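Local coordinates for protein AT-less polyketide synthase (Streptomyces platensis subsp. rosaceus, PDB 4QYR) that probably catalyses decarboxylative condensation of acyl units on carrier proteins, as one ketosynthase domain of the isomigrastatin polyketide synthase, which lacks built-in acyltransferase domains, at residues S126-L131 with T145-S150; D256-V261 with A436-P441; D487-A492 with G586-V591. All blocks are in the same frame, centred on the assembly; numbering follows the deposited sequence.

Contact 1. Residues S126-L131 with T145-S150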
ATOM      1  N   SER A 126      10.233  -3.198 -10.548  1.00 50.17           N
ATOM      2  CA  SER A 126      10.814  -2.072 -11.264  1.00 54.03           C
ATOM      3  C   SER A 126      11.745  -2.587 -12.354  1.00 49.65           C
ATOM      4  O   SER A 126      12.904  -2.195 -12.436  1.00 50.86           O
ATOM      5  CB  SER A 126      11.566  -1.148 -10.307  1.00 64.56           C
ATOM      6  OG  SER A 126      10.762  -0.831  -9.190  1.00 70.91           O
ATOM      7  N   ASP A 127      11.235  -3.490 -13.177  1.00 47.60           N
ATOM      8  CA  ASP A 127      12.057  -4.106 -14.200  1.00 50.89           C
ATOM      9  C   ASP A 127      12.651  -3.061 -15.157  1.00 46.00           C
ATOM     10  O   ASP A 127      13.824  -3.134 -15.491  1.00 47.89           O
ATOM     11  CB  ASP A 127      11.244  -5.143 -14.981  1.00 58.73           C
ATOM     12  CG  ASP A 127      11.051  -6.451 -14.212  1.00 68.32           C
ATOM     13  OD1 ASP A 127      11.220  -6.464 -12.963  1.00 71.82           O
ATOM     14  OD2 ASP A 127      10.738  -7.476 -14.868  1.00 70.54           O
ATOM     15  N   TYR A 128      11.855  -2.080 -15.576  1.00 39.40           N
ATOM     16  CA  TYR A 128      12.298  -1.092 -16.564  1.00 34.44           C
ATOM     17  C   TYR A 128      13.468  -0.260 -16.093  1.00 33.41           C
ATOM     18  O   TYR A 128      14.361   0.069 -16.873  1.00 35.37           O
ATOM     19  CB  TYR A 128      11.157  -0.157 -16.925  1.00 30.86           C
ATOM     20  CG  TYR A 128      11.350   0.638 -18.196  1.00 32.20           C
ATOM     21  CD1 TYR A 128      11.540  -0.000 -19.413  1.00 33.52           C
ATOM     22  CD2 TYR A 128      11.269   2.024 -18.194  1.00 33.13           C
ATOM     23  CE1 TYR A 128      11.692   0.715 -20.584  1.00 34.93           C
ATOM     24  CE2 TYR A 128      11.419   2.751 -19.366  1.00 33.72           C
ATOM     25  CZ  TYR A 128      11.628   2.086 -20.555  1.00 40.64           C
ATOM     26  OH  TYR A 128      11.772   2.785 -21.731  1.00 44.11           O
ATOM     27  N   HIS A 129      13.439   0.098 -14.815  1.00 35.35           N
ATOM     28  CA  HIS A 129      14.444   0.967 -14.229  1.00 33.62           C
ATOM     29  C   HIS A 129      15.763   0.245 -14.234  1.00 35.62           C
ATOM     30  O   HIS A 129      16.810   0.860 -14.433  1.00 38.07           O
ATOM     31  CB  HIS A 129      14.048   1.364 -12.818  1.00 33.40           C
ATOM     32  CG  HIS A 129      14.770   2.562 -12.290  1.00 38.99           C
ATOM     33  ND1 HIS A 129      15.929   3.051 -12.857  1.00 44.01           N
ATOM     34  CD2 HIS A 129      14.490   3.375 -11.242  1.00 38.81           C
ATOM     35  CE1 HIS A 129      16.330   4.116 -12.185  1.00 45.59           C
ATOM     36  NE2 HIS A 129      15.473   4.334 -11.202  1.00 44.49           N
ATOM     37  N   HIS A 130      15.712  -1.066 -14.030  1.00 35.39           N
ATOM     38  CA  HIS A 130      16.906  -1.885 -14.155  1.00 44.56           C
ATOM     39  C   HIS A 130      17.380  -1.835 -15.605  1.00 50.04           C
ATOM     40  O   HIS A 130      18.583  -1.670 -15.875  1.00 55.43           O
ATOM     41  CB  HIS A 130      16.647  -3.328 -13.709  1.00 50.17           C
ATOM     42  CG  HIS A 130      16.489  -3.491 -12.226  1.00 59.43           C
ATOM     43  ND1 HIS A 130      15.565  -4.346 -11.663  1.00 61.97           N
ATOM     44  CD2 HIS A 130      17.145  -2.914 -11.188  1.00 61.53           C
ATOM     45  CE1 HIS A 130      15.654  -4.285 -10.346  1.00 61.49           C
ATOM     46  NE2 HIS A 130      16.605  -3.425 -10.031  1.00 60.46           N
ATOM     47  N   LEU A 131      16.427  -1.942 -16.532  1.00 47.90           N
ATOM     48  CA  LEU A 131      16.728  -1.954 -17.958  1.00 40.23           C
ATOM     49  C   LEU A 131      17.430  -0.678 -18.401  1.00 50.35           C
ATOM     50  O   LEU A 131      18.342  -0.731 -19.225  1.00 44.27           O
ATOM     51  CB  LEU A 131      15.450  -2.144 -18.767  1.00 44.62           C
ATOM     52  CG  LEU A 131      15.615  -2.155 -20.287  1.00 46.00           C
ATOM     53  CD1 LEU A 131      16.606  -3.234 -20.702  1.00 46.24           C
ATOM     54  CD2 LEU A 131      14.278  -2.358 -20.974  1.00 39.26           C
ATOM     55  N   THR A 145      10.433  10.080 -11.303  1.00 39.19           N
ATOM     56  CA  THR A 145       9.021  10.147 -11.562  1.00 35.10           C
ATOM     57  C   THR A 145       8.512   8.961 -12.390  1.00 35.38           C
ATOM     58  O   THR A 145       7.403   8.461 -12.182  1.00 28.41           O
ATOM     59  CB  THR A 145       8.714  11.464 -12.271  1.00 40.84           C
ATOM     60  OG1 THR A 145       8.299  12.423 -11.294  1.00 38.87           O
ATOM     61  CG2 THR A 145       7.637  11.298 -13.353  1.00 49.65           C
ATOM     62  N   GLY A 146       9.331   8.501 -13.328  1.00 35.63           N
ATOM     63  CA  GLY A 146       8.864   7.509 -14.274  1.00 33.21           C
ATOM     64  C   GLY A 146       8.896   6.105 -13.735  1.00 32.11           C
ATOM     65  O   GLY A 146       8.463   5.156 -14.390  1.00 33.82           O
ATOM     66  N   ASN A 147       9.415   5.961 -12.528  1.00 33.94           N
ATOM     67  CA  ASN A 147       9.656   4.635 -12.019  1.00 30.89           C
ATOM     68  C   ASN A 147       9.313   4.394 -10.574  1.00 32.09           C
ATOM     69  O   ASN A 147       9.389   3.266 -10.118  1.00 39.64           O
ATOM     70  CB  ASN A 147      11.101   4.286 -12.265  1.00 31.78           C
ATOM     71  CG  ASN A 147      11.348   3.987 -13.704  1.00 37.74           C
ATOM     72  OD1 ASN A 147      11.038   2.883 -14.169  1.00 41.44           O
ATOM     73  ND2 ASN A 147      11.851   4.979 -14.448  1.00 38.08           N
ATOM     74  N   ALA A 148       8.921   5.430  -9.856  1.00 29.12           N
ATOM     75  CA  ALA A 148       8.449   5.245  -8.496  1.00 29.60           C
ATOM     76  C   ALA A 148       7.049   4.620  -8.510  1.00 33.05           C
ATOM     77  O   ALA A 148       6.185   5.044  -9.277  1.00 32.71           O
ATOM     78  CB  ALA A 148       8.446   6.565  -7.774  1.00 25.29           C
ATOM     79  N   HIS A 149       6.812   3.613  -7.673  1.00 35.48           N
ATOM     80  CA  HIS A 149       5.505   2.945  -7.688  1.00 35.40           C
ATOM     81  C   HIS A 149       4.373   3.892  -7.302  1.00 32.52           C
ATOM     82  O   HIS A 149       3.257   3.791  -7.816  1.00 34.02           O
ATOM     83  CB  HIS A 149       5.496   1.745  -6.753  1.00 39.08           C
ATOM     84  CG  HIS A 149       6.286   0.580  -7.257  1.00 45.33           C
ATOM     85  ND1 HIS A 149       6.689   0.468  -8.569  1.00 45.58           N
ATOM     86  CD2 HIS A 149       6.752  -0.523  -6.624  1.00 48.37           C
ATOM     87  CE1 HIS A 149       7.370  -0.654  -8.723  1.00 45.85           C
ATOM     88  NE2 HIS A 149       7.421  -1.273  -7.559  1.00 47.37           N
ATOM     89  N   SER A 150       4.663   4.796  -6.377  1.00 27.89           N
ATOM     90  CA  SER A 150       3.713   5.827  -5.999  1.00 29.08           C
ATOM     91  C   SER A 150       3.196   6.587  -7.203  1.00 33.57           C
ATOM     92  O   SER A 150       2.024   6.952  -7.265  1.00 37.61           O
ATOM     93  CB  SER A 150       4.358   6.804  -5.032  1.00 33.89           C
ATOM     94  OG  SER A 150       5.726   6.968  -5.363  1.00 39.15           O
TER
HETATM   95  O   HOH W   1      10.805   0.360 -13.428  1.00 38.68           O

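Contact 2. Residues D256-V261 with A436-P441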
ATOM      1  N   ASP A 256     -26.021   2.217 -13.891  1.00 47.54           N
ATOM      2  CA  ASP A 256     -24.726   1.776 -14.384  1.00 48.89           C
ATOM      3  C   ASP A 256     -24.845   0.331 -14.884  1.00 49.02           C
ATOM      4  O   ASP A 256     -25.726  -0.416 -14.440  1.00 51.55           O
ATOM      5  CB  ASP A 256     -23.647   1.872 -13.297  1.00 55.85           C
ATOM      6  CG  ASP A 256     -23.372   3.309 -12.841  1.00 64.05           C
ATOM      7  OD1 ASP A 256     -22.779   4.101 -13.607  1.00 64.03           O
ATOM      8  OD2 ASP A 256     -23.716   3.642 -11.685  1.00 68.85           O
ATOM      9  N   ALA A 257     -23.966  -0.060 -15.805  1.00 44.44           N
ATOM     10  CA  ALA A 257     -23.942  -1.428 -16.321  1.00 41.49           C
ATOM     11  C   ALA A 257     -23.054  -2.332 -15.456  1.00 44.07           C
ATOM     12  O   ALA A 257     -21.833  -2.356 -15.606  1.00 45.28           O
ATOM     13  CB  ALA A 257     -23.463  -1.436 -17.742  1.00 41.18           C
ATOM     14  N   ILE A 258     -23.678  -3.084 -14.559  1.00 45.00           N
ATOM     15  CA  ILE A 258     -22.950  -3.817 -13.532  1.00 41.59           C
ATOM     16  C   ILE A 258     -22.370  -5.147 -14.013  1.00 43.19           C
ATOM     17  O   ILE A 258     -23.063  -5.964 -14.627  1.00 44.71           O
ATOM     18  CB  ILE A 258     -23.860  -4.055 -12.321  1.00 39.03           C
ATOM     19  CG1 ILE A 258     -24.359  -2.706 -11.799  1.00 39.83           C
ATOM     20  CG2 ILE A 258     -23.131  -4.812 -11.261  1.00 37.80           C
ATOM     21  CD1 ILE A 258     -25.343  -2.793 -10.690  1.00 41.23           C
ATOM     22  N   TRP A 259     -21.083  -5.343 -13.741  1.00 35.89           N
ATOM     23  CA  TRP A 259     -20.405  -6.571 -14.103  1.00 35.43           C
ATOM     24  C   TRP A 259     -20.655  -7.639 -13.058  1.00 38.42           C
ATOM     25  O   TRP A 259     -20.790  -8.827 -13.374  1.00 40.36           O
ATOM     26  CB  TRP A 259     -18.914  -6.347 -14.223  1.00 33.96           C
ATOM     27  CG  TRP A 259     -18.490  -5.691 -15.460  1.00 34.17           C
ATOM     28  CD1 TRP A 259     -18.539  -4.364 -15.740  1.00 37.95           C
ATOM     29  CD2 TRP A 259     -17.897  -6.319 -16.592  1.00 40.10           C
ATOM     30  NE1 TRP A 259     -18.033  -4.124 -16.992  1.00 41.19           N
ATOM     31  CE2 TRP A 259     -17.631  -5.311 -17.537  1.00 39.25           C
ATOM     32  CE3 TRP A 259     -17.577  -7.639 -16.902  1.00 44.61           C
ATOM     33  CZ2 TRP A 259     -17.065  -5.576 -18.768  1.00 44.66           C
ATOM     34  CZ3 TRP A 259     -17.017  -7.907 -18.135  1.00 49.95           C
ATOM     35  CH2 TRP A 259     -16.762  -6.879 -19.052  1.00 51.11           C
ATOM     36  N   GLY A 260     -20.698  -7.201 -11.806  1.00 36.75           N
ATOM     37  CA  GLY A 260     -20.857  -8.093 -10.682  1.00 35.21           C
ATOM     38  C   GLY A 260     -20.876  -7.336  -9.373  1.00 34.91           C
ATOM     39  O   GLY A 260     -20.618  -6.134  -9.315  1.00 36.93           O
ATOM     40  N   VAL A 261     -21.182  -8.053  -8.310  1.00 35.43           N
ATOM     41  CA  VAL A 261     -21.220  -7.482  -6.987  1.00 35.47           C
ATOM     42  C   VAL A 261     -20.170  -8.164  -6.125  1.00 39.57           C
ATOM     43  O   VAL A 261     -19.995  -9.380  -6.213  1.00 40.49           O
ATOM     44  CB  VAL A 261     -22.607  -7.657  -6.364  1.00 38.96           C
ATOM     45  CG1 VAL A 261     -22.629  -7.182  -4.927  1.00 39.79           C
ATOM     46  CG2 VAL A 261     -23.631  -6.921  -7.181  1.00 41.08           C
ATOM     47  N   ALA A 436     -23.349 -12.503  -9.103  1.00 46.60           N
ATOM     48  CA  ALA A 436     -23.806 -12.032 -10.407  1.00 44.83           C
ATOM     49  C   ALA A 436     -24.611 -10.738 -10.300  1.00 48.43           C
ATOM     50  O   ALA A 436     -25.295 -10.504  -9.304  1.00 52.87           O
ATOM     51  CB  ALA A 436     -24.626 -13.102 -11.086  1.00 44.32           C
ATOM     52  N   PRO A 437     -24.542  -9.892 -11.335  1.00 49.36           N
ATOM     53  CA  PRO A 437     -25.279  -8.633 -11.261  1.00 49.06           C
ATOM     54  C   PRO A 437     -26.768  -8.865 -11.233  1.00 50.98           C
ATOM     55  O   PRO A 437     -27.255  -9.844 -11.813  1.00 53.19           O
ATOM     56  CB  PRO A 437     -24.849  -7.895 -12.530  1.00 39.26           C
ATOM     57  CG  PRO A 437     -24.443  -8.948 -13.455  1.00 45.57           C
ATOM     58  CD  PRO A 437     -23.852 -10.044 -12.626  1.00 48.14           C
ATOM     59  N   PRO A 438     -27.492  -7.976 -10.535  1.00 52.73           N
ATOM     60  CA  PRO A 438     -28.957  -8.008 -10.510  1.00 53.28           C
ATOM     61  C   PRO A 438     -29.498  -7.807 -11.911  1.00 55.94           C
ATOM     62  O   PRO A 438     -28.859  -7.158 -12.770  1.00 49.85           O
ATOM     63  CB  PRO A 438     -29.347  -6.821  -9.621  1.00 54.63           C
ATOM     64  CG  PRO A 438     -28.102  -6.441  -8.882  1.00 54.39           C
ATOM     65  CD  PRO A 438     -26.945  -6.862  -9.740  1.00 51.29           C
ATOM     66  N   VAL A 439     -30.658  -8.405 -12.137  1.00 62.47           N
ATOM     67  CA  VAL A 439     -31.408  -8.233 -13.356  1.00 65.08           C
ATOM     68  C   VAL A 439     -31.919  -6.813 -13.464  1.00 69.67           C
ATOM     69  O   VAL A 439     -32.676  -6.366 -12.609  1.00 71.10           O
ATOM     70  CB  VAL A 439     -32.593  -9.185 -13.402  1.00 62.65           C
ATOM     71  CG1 VAL A 439     -33.274  -9.078 -14.753  1.00 67.28           C
ATOM     72  CG2 VAL A 439     -32.149 -10.605 -13.119  1.00 57.71           C
ATOM     73  N   PRO A 440     -31.508  -6.097 -14.520  1.00 72.29           N
ATOM     74  CA  PRO A 440     -32.007  -4.738 -14.725  1.00 75.42           C
ATOM     75  C   PRO A 440     -33.486  -4.786 -15.055  1.00 83.15           C
ATOM     76  O   PRO A 440     -33.883  -5.603 -15.888  1.00 89.41           O
ATOM     77  CB  PRO A 440     -31.190  -4.222 -15.920  1.00 75.25           C
ATOM     78  CG  PRO A 440     -30.044  -5.190 -16.075  1.00 72.86           C
ATOM     79  CD  PRO A 440     -30.567  -6.503 -15.575  1.00 72.94           C
ATOM     80  N   PRO A 441     -34.295  -3.936 -14.410  1.00 82.72           N
ATOM     81  CA  PRO A 441     -35.752  -3.906 -14.614  1.00 85.28           C
ATOM     82  C   PRO A 441     -36.167  -3.539 -16.052  1.00 80.03           C
ATOM     83  O   PRO A 441     -35.313  -3.190 -16.880  1.00 72.98           O
ATOM     84  CB  PRO A 441     -36.217  -2.837 -13.620  1.00 87.29           C
ATOM     85  CG  PRO A 441     -35.005  -1.964 -13.425  1.00 83.45           C
ATOM     86  CD  PRO A 441     -33.840  -2.889 -13.481  1.00 79.58           C
TER

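Contact 3. Residues D487-A492 with G586-V591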
ATOM      1  N   ASP A 487     -30.122   0.504 -26.889  1.00 74.81           N
ATOM      2  CA  ASP A 487     -31.175   1.487 -27.001  1.00 80.14           C
ATOM      3  C   ASP A 487     -30.531   2.794 -27.442  1.00 76.51           C
ATOM      4  O   ASP A 487     -29.412   3.108 -27.037  1.00 73.36           O
ATOM      5  CB  ASP A 487     -31.883   1.635 -25.663  1.00 86.29           C
ATOM      6  CG  ASP A 487     -33.102   2.503 -25.737  1.00 96.30           C
ATOM      7  OD1 ASP A 487     -33.078   3.533 -26.447  1.00101.50           O
ATOM      8  OD2 ASP A 487     -34.095   2.144 -25.068  1.00100.19           O
ATOM      9  N   LEU A 488     -31.240   3.561 -28.258  1.00 76.86           N
ATOM     10  CA  LEU A 488     -30.640   4.725 -28.880  1.00 75.38           C
ATOM     11  C   LEU A 488     -30.308   5.827 -27.868  1.00 74.30           C
ATOM     12  O   LEU A 488     -29.159   6.268 -27.792  1.00 70.95           O
ATOM     13  CB  LEU A 488     -31.564   5.257 -29.969  1.00 79.15           C
ATOM     14  CG  LEU A 488     -30.998   6.252 -30.985  1.00 76.37           C
ATOM     15  CD1 LEU A 488     -31.692   5.998 -32.286  1.00 79.43           C
ATOM     16  CD2 LEU A 488     -31.239   7.675 -30.563  1.00 76.90           C
ATOM     17  N   ALA A 489     -31.298   6.268 -27.095  1.00 78.04           N
ATOM     18  CA  ALA A 489     -31.069   7.320 -26.109  1.00 64.55           C
ATOM     19  C   ALA A 489     -30.021   6.898 -25.094  1.00 60.52           C
ATOM     20  O   ALA A 489     -29.324   7.736 -24.534  1.00 65.39           O
ATOM     21  CB  ALA A 489     -32.343   7.683 -25.413  1.00 66.54           C
ATOM     22  N   ASP A 490     -29.911   5.598 -24.860  1.00 59.41           N
ATOM     23  CA  ASP A 490     -28.919   5.068 -23.937  1.00 62.00           C
ATOM     24  C   ASP A 490     -27.523   5.161 -24.545  1.00 61.56           C
ATOM     25  O   ASP A 490     -26.532   5.437 -23.848  1.00 51.33           O
ATOM     26  CB  ASP A 490     -29.244   3.612 -23.575  1.00 66.03           C
ATOM     27  CG  ASP A 490     -30.165   3.491 -22.366  1.00 69.44           C
ATOM     28  OD1 ASP A 490     -30.753   2.399 -22.165  1.00 70.08           O
ATOM     29  OD2 ASP A 490     -30.293   4.485 -21.618  1.00 71.06           O
ATOM     30  N   LEU A 491     -27.467   4.914 -25.855  1.00 62.61           N
ATOM     31  CA  LEU A 491     -26.233   5.014 -26.628  1.00 59.19           C
ATOM     32  C   LEU A 491     -25.790   6.458 -26.639  1.00 58.24           C
ATOM     33  O   LEU A 491     -24.622   6.762 -26.366  1.00 55.87           O
ATOM     34  CB  LEU A 491     -26.441   4.476 -28.051  1.00 57.53           C
ATOM     35  CG  LEU A 491     -25.472   4.666 -29.224  1.00 57.91           C
ATOM     36  CD1 LEU A 491     -25.770   5.914 -30.019  1.00 60.14           C
ATOM     37  CD2 LEU A 491     -24.019   4.629 -28.779  1.00 61.13           C
ATOM     38  N   ALA A 492     -26.744   7.341 -26.929  1.00 57.12           N
ATOM     39  CA  ALA A 492     -26.476   8.767 -27.001  1.00 57.53           C
ATOM     40  C   ALA A 492     -26.101   9.299 -25.632  1.00 59.28           C
ATOM     41  O   ALA A 492     -25.126  10.029 -25.491  1.00 61.36           O
ATOM     42  CB  ALA A 492     -27.665   9.498 -27.544  1.00 66.42           C
ATOM     43  N   GLY A 586     -33.837   9.945 -13.629  1.00138.90           N
ATOM     44  CA  GLY A 586     -34.054   8.566 -13.234  1.00129.31           C
ATOM     45  C   GLY A 586     -33.798   7.554 -14.340  1.00119.19           C
ATOM     46  O   GLY A 586     -33.161   6.526 -14.108  1.00112.55           O
ATOM     47  N   GLU A 587     -34.265   7.873 -15.545  1.00117.86           N
ATOM     48  CA  GLU A 587     -34.392   6.915 -16.652  1.00118.73           C
ATOM     49  C   GLU A 587     -33.107   6.283 -17.221  1.00101.37           C
ATOM     50  O   GLU A 587     -32.974   5.063 -17.206  1.00101.22           O
ATOM     51  CB  GLU A 587     -35.155   7.595 -17.797  1.00141.21           C
ATOM     52  CG  GLU A 587     -35.236   6.828 -19.130  1.00149.93           C
ATOM     53  CD  GLU A 587     -35.266   5.314 -18.983  1.00151.49           C
ATOM     54  OE1 GLU A 587     -36.233   4.787 -18.393  1.00155.94           O
ATOM     55  OE2 GLU A 587     -34.308   4.654 -19.456  1.00148.00           O
ATOM     56  N   ARG A 588     -32.191   7.084 -17.755  1.00 90.32           N
ATOM     57  CA  ARG A 588     -31.121   6.556 -18.613  1.00 78.94           C
ATOM     58  C   ARG A 588     -30.226   5.468 -18.008  1.00 70.37           C
ATOM     59  O   ARG A 588     -29.914   5.477 -16.816  1.00 63.95           O
ATOM     60  CB  ARG A 588     -30.231   7.702 -19.084  1.00 76.82           C
ATOM     61  CG  ARG A 588     -30.912   8.672 -20.022  1.00 72.18           C
ATOM     62  CD  ARG A 588     -31.612   7.961 -21.171  1.00 78.45           C
ATOM     63  NE  ARG A 588     -32.142   8.938 -22.121  1.00 84.14           N
ATOM     64  CZ  ARG A 588     -33.343   9.504 -22.027  1.00 86.87           C
ATOM     65  NH1 ARG A 588     -33.735  10.398 -22.928  1.00 87.07           N
ATOM     66  NH2 ARG A 588     -34.151   9.173 -21.030  1.00 88.84           N
ATOM     67  N   ARG A 589     -29.806   4.541 -18.869  1.00 65.80           N
ATOM     68  CA  ARG A 589     -28.883   3.461 -18.510  1.00 60.62           C
ATOM     69  C   ARG A 589     -27.605   3.484 -19.369  1.00 57.38           C
ATOM     70  O   ARG A 589     -27.661   3.749 -20.564  1.00 58.04           O
ATOM     71  CB  ARG A 589     -29.585   2.105 -18.646  1.00 59.83           C
ATOM     72  CG  ARG A 589     -30.713   1.920 -17.650  1.00 73.93           C
ATOM     73  CD  ARG A 589     -31.169   0.478 -17.577  1.00 76.37           C
ATOM     74  NE  ARG A 589     -30.173  -0.373 -16.929  1.00 76.66           N
ATOM     75  CZ  ARG A 589     -30.153  -0.653 -15.630  1.00 73.34           C
ATOM     76  NH1 ARG A 589     -31.090  -0.153 -14.825  1.00 74.36           N
ATOM     77  NH2 ARG A 589     -29.200  -1.441 -15.145  1.00 67.16           N
ATOM     78  N   ALA A 590     -26.460   3.187 -18.760  1.00 54.84           N
ATOM     79  CA  ALA A 590     -25.182   3.209 -19.467  1.00 51.36           C
ATOM     80  C   ALA A 590     -24.990   1.980 -20.359  1.00 51.36           C
ATOM     81  O   ALA A 590     -25.634   0.937 -20.149  1.00 50.47           O
ATOM     82  CB  ALA A 590     -24.048   3.321 -18.474  1.00 48.59           C
ATOM     83  N   VAL A 591     -24.085   2.113 -21.334  1.00 49.19           N
ATOM     84  CA  VAL A 591     -23.884   1.129 -22.404  1.00 48.68           C
ATOM     85  C   VAL A 591     -22.408   0.883 -22.725  1.00 53.82           C
ATOM     86  O   VAL A 591     -21.633   1.825 -22.874  1.00 58.39           O
ATOM     87  CB  VAL A 591     -24.582   1.584 -23.694  1.00 51.47           C
ATOM     88  CG1 VAL A 591     -24.208   0.685 -24.852  1.00 53.02           C
ATOM     89  CG2 VAL A 591     -26.086   1.623 -23.498  1.00 54.41           C
TER

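Contact 1. Residues S126-L131 with T145-S150
In the helical part of the ketosynthase domain near the dimer interface, Asn147, between the bodies of helices 141-147 and 149-160, faces His129 and Tyr128 in the first turns of helix 127-135. A water bridges the two segments: it accepts from His129 N at 3.0 Å and donates to Asn147 OD1 at 2.6 Å, tying an amide of the first helical turn to the asparagine. Asn147 OD1 also lies 3.6 Å from His129 CB and comes to the edge of the Tyr128 ring, near the ring plane, with amide and ring planes 22° apart. Asn147 CB approaches CD2 of the His129 imidazole at 3.7 Å. With CG anti to its carbonyl carbon (chi1 -74°), Asn147 sends its amide toward helix 127-135, while ND2 donates back to Thr143 O. Farther along, the end of the His149 side chain reaches the N-cap residue Ser126, where His149 CE1 lies 3.4 Å from Ser126 OG. Tyr128 reaches beyond the contact to bond Glu86 O through OH and packs on Pro90 and Arg93 of helix 90-106, while on the second subunit His129 meets the ring of His130 and His149 packs on Asp170.

Contact 2. Residues D256-V261 with A436-P441
Ile258 meets Pro437 and Pro438 where the polypeptide leaves the ketosynthase sheet, and its side chain runs beside this proline pair. From the backbone, Ile258 CB lies 4.0 Å from Pro437 CB. Ile258 CG2, placed anti to the backbone N, comes closer, 3.8 Å from Pro437 CB. CG1 takes the other direction, anti to the carbonyl carbon (chi1 -58°), and the extended chi2 of 175° carries Ile258 CD1 out to the next proline, where it is 4.5 Å from Pro438 CD. One isoleucine thus borders both rings: CG2 meets Pro437, and the end of the longer arm, CD1, lies loosely by Pro438. The side chains of Ile258 and Pro437 run antiparallel alongside one another.

CB and CD of Pro437 also come up against two backbone carbonyl oxygens: Pro437 CB is 3.4 Å from Ile258 O, and Pro437 CD is equally near Trp259 O at 3.4 Å. These are carbon-to-oxygen packing contacts; Pro437 N has no hydrogen to offer for strand pairing. Gly260 has no side chain, and its CA comes within 4.1 Å of Pro437 CD. Beyond it, Val261 CG2 reaches Pro438 CD at 4.2 Å, with the valine and proline side chains crossing at about a right angle.

Helix 248-253 borders this patch: Leu248 touches both Ile258 and Val261, and Gln252 touches Pro438. Trp259 turns away from the prolines toward helix 358-372 and makes a cation-pi contact with Arg592. Val261 and Glu435 share a backbone hydrogen bond, so regular pairing gives way here to proline packing. The arrangement belongs to the ends of two inner, antiparallel strands of the thiolase-like sheet, 260-269 and 428-435, where the latter, last of the sheet in chain order, runs out into the following loop.

Contact 3. Residues D487-A492 with G586-V591
Asp490 OD2 accepts from Arg589 N at 2.8 Å, the hydrogen bond joining the first turns of helix 488-497, in the RhiE-like KS-MAT linker region, to the returning loop 586-591. The N-H points nearly straight at the oxygen (164°) but meets it from above the carboxylate, 42° out of its plane. The Arg589 side chain runs beside that of Asp490, pointing the same way, with Arg589 CB 3.7 Å from Asp490 OD1; its guanidinium leads away toward Pro440, its plane turned 74° from the carboxylate. Arg588, bent at chi2, brings its CD to 3.7 Å from Asp490 OD2. Arg588 NE sits 3.5 Å from Ala489 CB, where the alanine methyl lies beside the guanidinium. The charged end of Arg588 lies near the aspartate without a salt bridge and might ease the negative charge there. The helix begins at Asp487, the N-cap residue, whose OD1 receives a weak capping bond from Ala489 N. Gln453 of strand 453-459 touches both Ala489 and Arg588. Thr494 OG1 bonds Asp490 O and, weakly, Val591 N. At the far end of the loop segment, Val591 CG2 packs 3.7 Å from Asp490 CB.

In the fold
The three contacts follow one another along the chain. Contact 1 lies among the helices of the ketosynthase domain beside the second subunit, on the opposite side of the chain's centre from the other two; its centre is about 38 Å from that of contact 2 and about 41 Å from that of contact 3. Contacts 2 and 3 have centres about 15 Å apart and touch: the guanidinium of Arg589 packs on Pro440, Pro441 and the backbone of Asp256, and Ala257 on Ala590. Contact 2 lies at the ends of two inner strands of the central sheet, while contact 3 fastens the linker helix 488-497 to the late loop that runs back over the ketosynthase, so linker and ketosynthase meet there.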